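Local coordinates for (S)-ureidoglycine aminohydrolase cupin domain-containing protein (Pseudomonas syringae pv. tomato, PDB 3MYX) that is of unknown function but, as a two-barrel cupin related to (S)-ureidoglycine aminohydrolase, may bind or convert a small molecule, at residues 103-106 against 110-113; 142-145 against 150-153; 223-226 against 230-233. All blocks are in the same frame, centred on the assembly; numbering follows the deposited sequence. Where two conformers were deposited one is given.

Contact 1: 103-106 against 110-113; sequences IDAQ and LWAF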
loop_
_atom_site.group_PDB
_atom_site.type_symbol
_atom_site.label_atom_id
_atom_site.label_comp_id
_atom_site.label_asym_id
_atom_site.label_seq_id
_atom_site.Cartn_x
_atom_site.Cartn_y
_atom_site.Cartn_z
ATOM N N ILE A 103 17.195 0.284 -7.960
ATOM C CA ILE A 103 16.338 -0.735 -7.383
ATOM C C ILE A 103 16.974 -2.070 -7.722
ATOM O O ILE A 103 16.990 -2.468 -8.875
ATOM C CB ILE A 103 14.909 -0.629 -7.968
ATOM C CG1 ILE A 103 14.343 0.791 -7.750
ATOM C CG2 ILE A 103 13.992 -1.715 -7.393
ATOM C CD1 ILE A 103 12.991 1.079 -8.400
ATOM N N ASP A 104 17.524 -2.726 -6.708
ATOM C CA ASP A 104 18.333 -3.926 -6.897
ATOM C C ASP A 104 17.606 -5.094 -6.219
ATOM O O ASP A 104 17.679 -5.246 -5.004
ATOM C CB ASP A 104 19.740 -3.706 -6.330
ATOM C CG ASP A 104 20.678 -4.861 -6.574
ATOM O OD1 ASP A 104 20.248 -5.894 -7.117
ATOM O OD2 ASP A 104 21.844 -4.690 -6.181
ATOM N N ALA A 105 16.926 -5.920 -7.014
ATOM C CA ALA A 105 16.131 -7.042 -6.530
ATOM C C ALA A 105 16.918 -8.336 -6.634
ATOM O O ALA A 105 17.540 -8.626 -7.644
ATOM C CB ALA A 105 14.839 -7.174 -7.337
ATOM N N GLN A 106 16.821 -9.149 -5.592
ATOM C CA GLN A 106 17.311 -10.508 -5.681
ATOM C C GLN A 106 16.425 -11.275 -6.663
ATOM O O GLN A 106 15.269 -10.923 -6.872
ATOM C CB GLN A 106 17.322 -11.159 -4.302
ATOM C CG GLN A 106 18.410 -10.581 -3.410
ATOM C CD GLN A 106 19.787 -10.697 -4.034
ATOM O OE1 GLN A 106 20.434 -9.695 -4.339
ATOM N NE2 GLN A 106 20.236 -11.931 -4.246
ATOM N N LEU A 110 9.263 -10.200 -5.225
ATOM C CA LEU A 110 7.894 -9.783 -5.508
ATOM C C LEU A 110 7.468 -8.832 -4.416
ATOM O O LEU A 110 7.571 -9.148 -3.222
ATOM C CB LEU A 110 6.956 -11.007 -5.546
ATOM C CG LEU A 110 5.517 -10.825 -6.051
ATOM C CD1 LEU A 110 4.942 -12.176 -6.583
ATOM C CD2 LEU A 110 4.571 -10.206 -5.000
ATOM N N TRP A 111 6.968 -7.669 -4.822
ATOM C CA TRP A 111 6.416 -6.715 -3.870
ATOM C C TRP A 111 5.097 -6.154 -4.329
ATOM O O TRP A 111 4.828 -6.107 -5.524
ATOM C CB TRP A 111 7.391 -5.584 -3.592
ATOM C CG TRP A 111 7.914 -4.764 -4.740
ATOM C CD1 TRP A 111 7.431 -3.567 -5.187
ATOM C CD2 TRP A 111 9.099 -5.026 -5.520
ATOM N NE1 TRP A 111 8.236 -3.060 -6.168
ATOM C CE2 TRP A 111 9.251 -3.941 -6.419
ATOM C CE3 TRP A 111 10.030 -6.074 -5.561
ATOM C CZ2 TRP A 111 10.311 -3.859 -7.321
ATOM C CZ3 TRP A 111 11.062 -6.010 -6.489
ATOM C CH2 TRP A 111 11.194 -4.903 -7.345
ATOM N N ALA A 112 4.269 -5.746 -3.370
ATOM C CA ALA A 112 3.090 -4.957 -3.681
ATOM C C ALA A 112 3.490 -3.489 -3.787
ATOM O O ALA A 112 4.455 -3.046 -3.178
ATOM C CB ALA A 112 1.999 -5.129 -2.633
ATOM N N PHE A 113 2.727 -2.727 -4.553
ATOM C CA PHE A 113 2.975 -1.303 -4.669
ATOM C C PHE A 113 1.695 -0.492 -4.669
ATOM O O PHE A 113 0.616 -0.974 -5.055
ATOM C CB PHE A 113 3.779 -0.981 -5.949
ATOM C CG PHE A 113 2.959 -1.027 -7.225
ATOM C CD1 PHE A 113 2.265 0.086 -7.680
ATOM C CD2 PHE A 113 2.869 -2.191 -7.979
ATOM C CE1 PHE A 113 1.487 0.041 -8.832
ATOM C CE2 PHE A 113 2.093 -2.229 -9.150
ATOM C CZ PHE A 113 1.396 -1.108 -9.566
#
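The six-membered ring of Trp111 reaches across to Ala105 and Ile103, and these two small contacts make up the whole meeting of the segments. The CB of Ala105 comes to 4.0 Å from Trp111 CZ3, lying close to the indole plane, so the methyl group meets the ring at its edge. Ile103 touches with its CG2 branch, which stands 4.2 Å from Trp111 CH2 and approaches obliquely. Both residues direct their CB toward the tryptophan, since they are two apart on one strand, and the outer atoms CZ3 and CH2 of the indole meet one each.

Two torsions set this up. In Ile103, chi1 of -56° places CG1 near the backbone N and CG2 opposite it, which is how the short branch becomes the one that meets the indole. In Trp111, chi1 of 56° holds CG between the backbone N and the carbonyl carbon, and the ring then spans a gap too wide for the main chains: the nearest CA atoms, of Ala105 and Leu110, are 8.7 Å apart. No hydrogen bond crosses the contact.

Further out, 103-106 is held by backbone bonds on both flanks, from Ile103 and Ala105 to strand 57-60 and the residue just before it, and from Asp104 to Thr77. Trp111 also packs on Val52, Phe54, Leu69 and Met71 of its own sheet and on Val76 of the facing one. A short turn links strand 101-105 of the four-stranded sheet to strand 109-116 of the larger one, and the indole packs between these two facing sheets, as in the interior of a cupin beta-sandwich, here probably the N-terminal one.

Contact 2: 142-145 against 150-153; sequences PDPS and PLPQ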
loop_
_atom_site.group_PDB
_atom_site.type_symbol
_atom_site.label_atom_id
_atom_site.label_comp_id
_atom_site.label_asym_id
_atom_site.label_seq_id
_atom_site.Cartn_x
_atom_site.Cartn_y
_atom_site.Cartn_z
ATOM N N PRO A 142 -13.411 5.920 13.237
ATOM C CA PRO A 142 -14.428 6.225 12.225
ATOM C C PRO A 142 -15.519 7.162 12.743
ATOM O O PRO A 142 -15.669 7.323 13.952
ATOM C CB PRO A 142 -15.012 4.846 11.884
ATOM C CG PRO A 142 -13.946 3.860 12.366
ATOM C CD PRO A 142 -13.420 4.503 13.610
ATOM N N ASP A 143 -16.280 7.736 11.812
ATOM C CA ASP A 143 -17.446 8.562 12.103
ATOM C C ASP A 143 -18.374 7.787 13.012
ATOM O O ASP A 143 -18.730 6.656 12.700
ATOM C CB ASP A 143 -18.158 8.865 10.771
ATOM C CG ASP A 143 -19.391 9.769 10.890
ATOM O OD1 ASP A 143 -19.996 9.962 11.956
ATOM O OD2 ASP A 143 -19.779 10.296 9.816
ATOM N N PRO A 144 -18.784 8.377 14.145
ATOM C CA PRO A 144 -19.699 7.666 15.040
ATOM C C PRO A 144 -20.977 7.156 14.363
ATOM O O PRO A 144 -21.503 6.096 14.740
ATOM C CB PRO A 144 -20.021 8.701 16.118
ATOM C CG PRO A 144 -18.919 9.649 16.078
ATOM C CD PRO A 144 -18.348 9.666 14.709
ATOM N N SER A 145 -21.429 7.866 13.333
ATOM C CA SER A 145 -22.689 7.558 12.655
ATOM C C SER A 145 -22.654 6.276 11.847
ATOM O O SER A 145 -23.705 5.758 11.474
ATOM C CB SER A 145 -23.105 8.731 11.746
ATOM O OG SER A 145 -22.319 8.777 10.568
ATOM N N PRO A 150 -18.869 -0.340 19.722
ATOM C CA PRO A 150 -18.329 0.878 20.321
ATOM C C PRO A 150 -17.134 1.410 19.516
ATOM O O PRO A 150 -16.483 0.669 18.757
ATOM C CB PRO A 150 -17.886 0.417 21.705
ATOM C CG PRO A 150 -18.773 -0.766 22.004
ATOM C CD PRO A 150 -18.872 -1.459 20.673
ATOM N N LEU A 151 -16.846 2.689 19.680
ATOM C CA LEU A 151 -15.715 3.285 18.985
ATOM C C LEU A 151 -14.402 2.669 19.472
ATOM O O LEU A 151 -14.221 2.438 20.663
ATOM C CB LEU A 151 -15.674 4.803 19.174
ATOM C CG LEU A 151 -16.723 5.588 18.390
ATOM C CD1 LEU A 151 -17.047 6.913 19.100
ATOM C CD2 LEU A 151 -16.288 5.821 16.978
ATOM N N PRO A 152 -13.475 2.404 18.547
ATOM C CA PRO A 152 -12.163 1.880 18.908
ATOM C C PRO A 152 -11.213 2.987 19.364
ATOM O O PRO A 152 -11.520 4.179 19.253
ATOM C CB PRO A 152 -11.653 1.313 17.574
ATOM C CG PRO A 152 -12.267 2.245 16.555
ATOM C CD PRO A 152 -13.613 2.576 17.091
ATOM N N GLN A 153 -10.061 2.571 19.877
ATOM C CA GLN A 153 -8.886 3.437 20.029
ATOM C C GLN A 153 -7.920 3.130 18.908
ATOM O O GLN A 153 -7.485 1.984 18.759
ATOM C CB GLN A 153 -8.225 3.193 21.387
ATOM C CG GLN A 153 -9.184 3.442 22.541
ATOM C CD GLN A 153 -8.476 3.423 23.870
ATOM O OE1 GLN A 153 -8.168 2.359 24.408
ATOM N NE2 GLN A 153 -8.224 4.596 24.416
#
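A proline-rich loop connects the paired antiparallel strands 137-139 and 154-161, and within it Pro142 and Pro144 fold back against Leu151 and Pro152. An Asx turn shapes its first limb: Asp143 OD1 accepts from the backbone N of Ser145 over 2.9 Å with an N-H...O angle of 165°, although the donor stands above the carboxylate plane, 51° out of it. The hydroxyl of Ser145 gives a second, weak bond to the same oxygen. This turn leads into the short 3-10 segment that starts at Pro144.

No hydrogen bond joins the two limbs, which meet mainly through apolar groups. The rings of Pro142 and Pro152 approach each other with Pro142 CD 3.9 Å from Pro152 CG, and Tyr177 and Met147 pack against both prolines. At the outer, exposed side lies Leu151, whose CG is opposite its carbonyl carbon (chi1 -74°), a setting that carries the two methyls across to the other limb. CD1 comes to 4.5 Å from Pro144 CG, a loose apolar touch. The other methyl sits closer in, with Leu151 CD2 3.4 Å from the carbonyl oxygen of Pro142.

Contact 3: 223-226 against 230-233; sequences CKWT and YVRK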
loop_
_atom_site.group_PDB
_atom_site.type_symbol
_atom_site.label_atom_id
_atom_site.label_comp_id
_atom_site.label_asym_id
_atom_site.label_seq_id
_atom_site.Cartn_x
_atom_site.Cartn_y
_atom_site.Cartn_z
ATOM N N CYS A 223 -17.375 -1.052 1.181
ATOM C CA CYS A 223 -16.593 -1.899 2.050
ATOM C C CYS A 223 -17.165 -1.816 3.470
ATOM O O CYS A 223 -17.251 -0.683 3.941
ATOM C CB CYS A 223 -15.179 -1.306 2.020
ATOM S SG CYS A 223 -13.875 -2.182 2.840
ATOM N N LYS A 224 -17.438 -2.945 4.113
ATOM C CA LYS A 224 -17.698 -3.026 5.539
ATOM C C LYS A 224 -16.435 -3.549 6.207
ATOM O O LYS A 224 -15.822 -4.453 5.693
ATOM C CB LYS A 224 -18.838 -4.004 5.774
ATOM C CG LYS A 224 -19.253 -4.158 7.206
ATOM C CD LYS A 224 -20.214 -5.313 7.354
ATOM C CE LYS A 224 -20.461 -5.630 8.804
ATOM N NZ LYS A 224 -21.042 -4.467 9.522
ATOM N N TRP A 225 -16.059 -2.957 7.339
ATOM C CA TRP A 225 -14.926 -3.417 8.136
ATOM C C TRP A 225 -15.445 -4.107 9.385
ATOM O O TRP A 225 -16.263 -3.528 10.114
ATOM C CB TRP A 225 -14.073 -2.222 8.554
ATOM C CG TRP A 225 -12.998 -2.506 9.584
ATOM C CD1 TRP A 225 -13.183 -2.846 10.896
ATOM C CD2 TRP A 225 -11.572 -2.459 9.392
ATOM N NE1 TRP A 225 -11.976 -3.011 11.522
ATOM C CE2 TRP A 225 -10.975 -2.756 10.632
ATOM C CE3 TRP A 225 -10.743 -2.158 8.304
ATOM C CZ2 TRP A 225 -9.595 -2.831 10.797
ATOM C CZ3 TRP A 225 -9.379 -2.236 8.474
ATOM C CH2 TRP A 225 -8.819 -2.547 9.713
ATOM N N THR A 226 -14.944 -5.311 9.653
ATOM C CA THR A 226 -15.136 -5.994 10.938
ATOM C C THR A 226 -13.824 -6.578 11.411
ATOM O O THR A 226 -13.243 -7.443 10.759
ATOM C CB THR A 226 -16.153 -7.146 10.857
ATOM O OG1 THR A 226 -17.345 -6.671 10.245
ATOM C CG2 THR A 226 -16.474 -7.671 12.274
ATOM N N TYR A 230 -7.188 -6.802 17.789
ATOM C CA TYR A 230 -6.226 -5.791 17.399
ATOM C C TYR A 230 -5.739 -5.981 15.975
ATOM O O TYR A 230 -5.477 -7.109 15.529
ATOM C CB TYR A 230 -5.038 -5.908 18.342
ATOM C CG TYR A 230 -3.867 -5.010 18.067
ATOM C CD1 TYR A 230 -3.858 -3.693 18.509
ATOM C CD2 TYR A 230 -2.751 -5.483 17.417
ATOM C CE1 TYR A 230 -2.745 -2.886 18.309
ATOM C CE2 TYR A 230 -1.641 -4.690 17.218
ATOM C CZ TYR A 230 -1.634 -3.388 17.652
ATOM O OH TYR A 230 -0.498 -2.612 17.471
ATOM N N VAL A 231 -5.570 -4.870 15.268
ATOM C CA VAL A 231 -4.974 -4.844 13.937
ATOM C C VAL A 231 -3.889 -3.793 13.906
ATOM O O VAL A 231 -4.052 -2.707 14.451
ATOM C CB VAL A 231 -6.042 -4.556 12.859
ATOM C CG1 VAL A 231 -5.415 -4.328 11.493
ATOM C CG2 VAL A 231 -7.049 -5.701 12.775
ATOM N N ARG A 232 -2.778 -4.121 13.261
ATOM C CA ARG A 232 -1.733 -3.150 12.959
ATOM C C ARG A 232 -1.406 -3.275 11.497
ATOM O O ARG A 232 -1.275 -4.406 10.995
ATOM C CB ARG A 232 -0.511 -3.405 13.818
ATOM C CG ARG A 232 0.647 -2.449 13.610
ATOM C CD ARG A 232 1.794 -2.872 14.513
ATOM N NE ARG A 232 2.898 -1.934 14.540
ATOM C CZ ARG A 232 3.071 -0.925 15.413
ATOM N NH1 ARG A 232 2.214 -0.620 16.374
ATOM N NH2 ARG A 232 4.122 -0.191 15.278
ATOM N N LYS A 233 -1.256 -2.149 10.817
ATOM C CA LYS A 233 -1.022 -2.186 9.382
ATOM C C LYS A 233 -0.085 -1.103 8.911
ATOM O O LYS A 233 -0.046 -0.025 9.499
ATOM C CB LYS A 233 -2.352 -2.062 8.629
ATOM C CG LYS A 233 -2.980 -0.699 8.677
ATOM C CD LYS A 233 -4.449 -0.724 8.273
ATOM C CE LYS A 233 -5.013 0.666 8.182
ATOM N NZ LYS A 233 -6.498 0.651 7.891
#
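The ammonium group of Lys233 is gripped from several sides: NZ forms a salt bridge with Glu188 OE2, makes a cation-pi contact with Trp172, and approaches the indole of Trp225, where NZ lies 4.1 Å from CZ3. It comes to this last ring obliquely. Beyond CG the lysine is fully extended, while chi1 of 72° tucks CG between its backbone N and carbonyl carbon, and the long chain runs toward Trp225 from the opposite direction to the indole. The lysine side chain also lies about 4 Å from a bound 1,2-ethanediol, probably from the crystallisation liquor, which is consistent with a pocket here.

Val231 supplies the apolar half of the contact. Its CG1 methyl comes to the edge of the same six-membered ring, near the ring plane, at 4.2 Å from Trp225 CH2. Like Lys233 it turns its CB toward the tryptophan, being two residues away on the same strand. The indole is carried out to meet them by chi1 of 170°, which sets CG opposite the backbone N; its NE1 bonds to Ser227 OG and its ring stacks with Tyr177.

Strand 222-227 pairs with 197-201 in one sheet of the C-terminal cupin barrel, and strand 231-237 lies between 188-192 and 168-174 in the other, so Trp225 spans the interior between two facing sheets.

How the contacts relate
Strand 7-11 near the N terminus joins the seven-stranded sheet of the C-terminal barrel, so the N-terminal end of the chain is built into the second half of the fold. Contact 1 then closes the turn between strands 101-105 and 109-116 of the first barrel. Contact 2 folds up the loop between 137-139 and 154-161, two neighbouring strands at one edge of the seven-stranded sheet, and contact 3 closes the turn from 222-227 to 231-237. The three follow in series, without nesting or crossing. Contacts 1 and 3 both join facing sheets, with centres 26 Å apart across the middle of the chain; contact 2 lies about 12 Å from contact 3, centre to centre, and Tyr177 touches both.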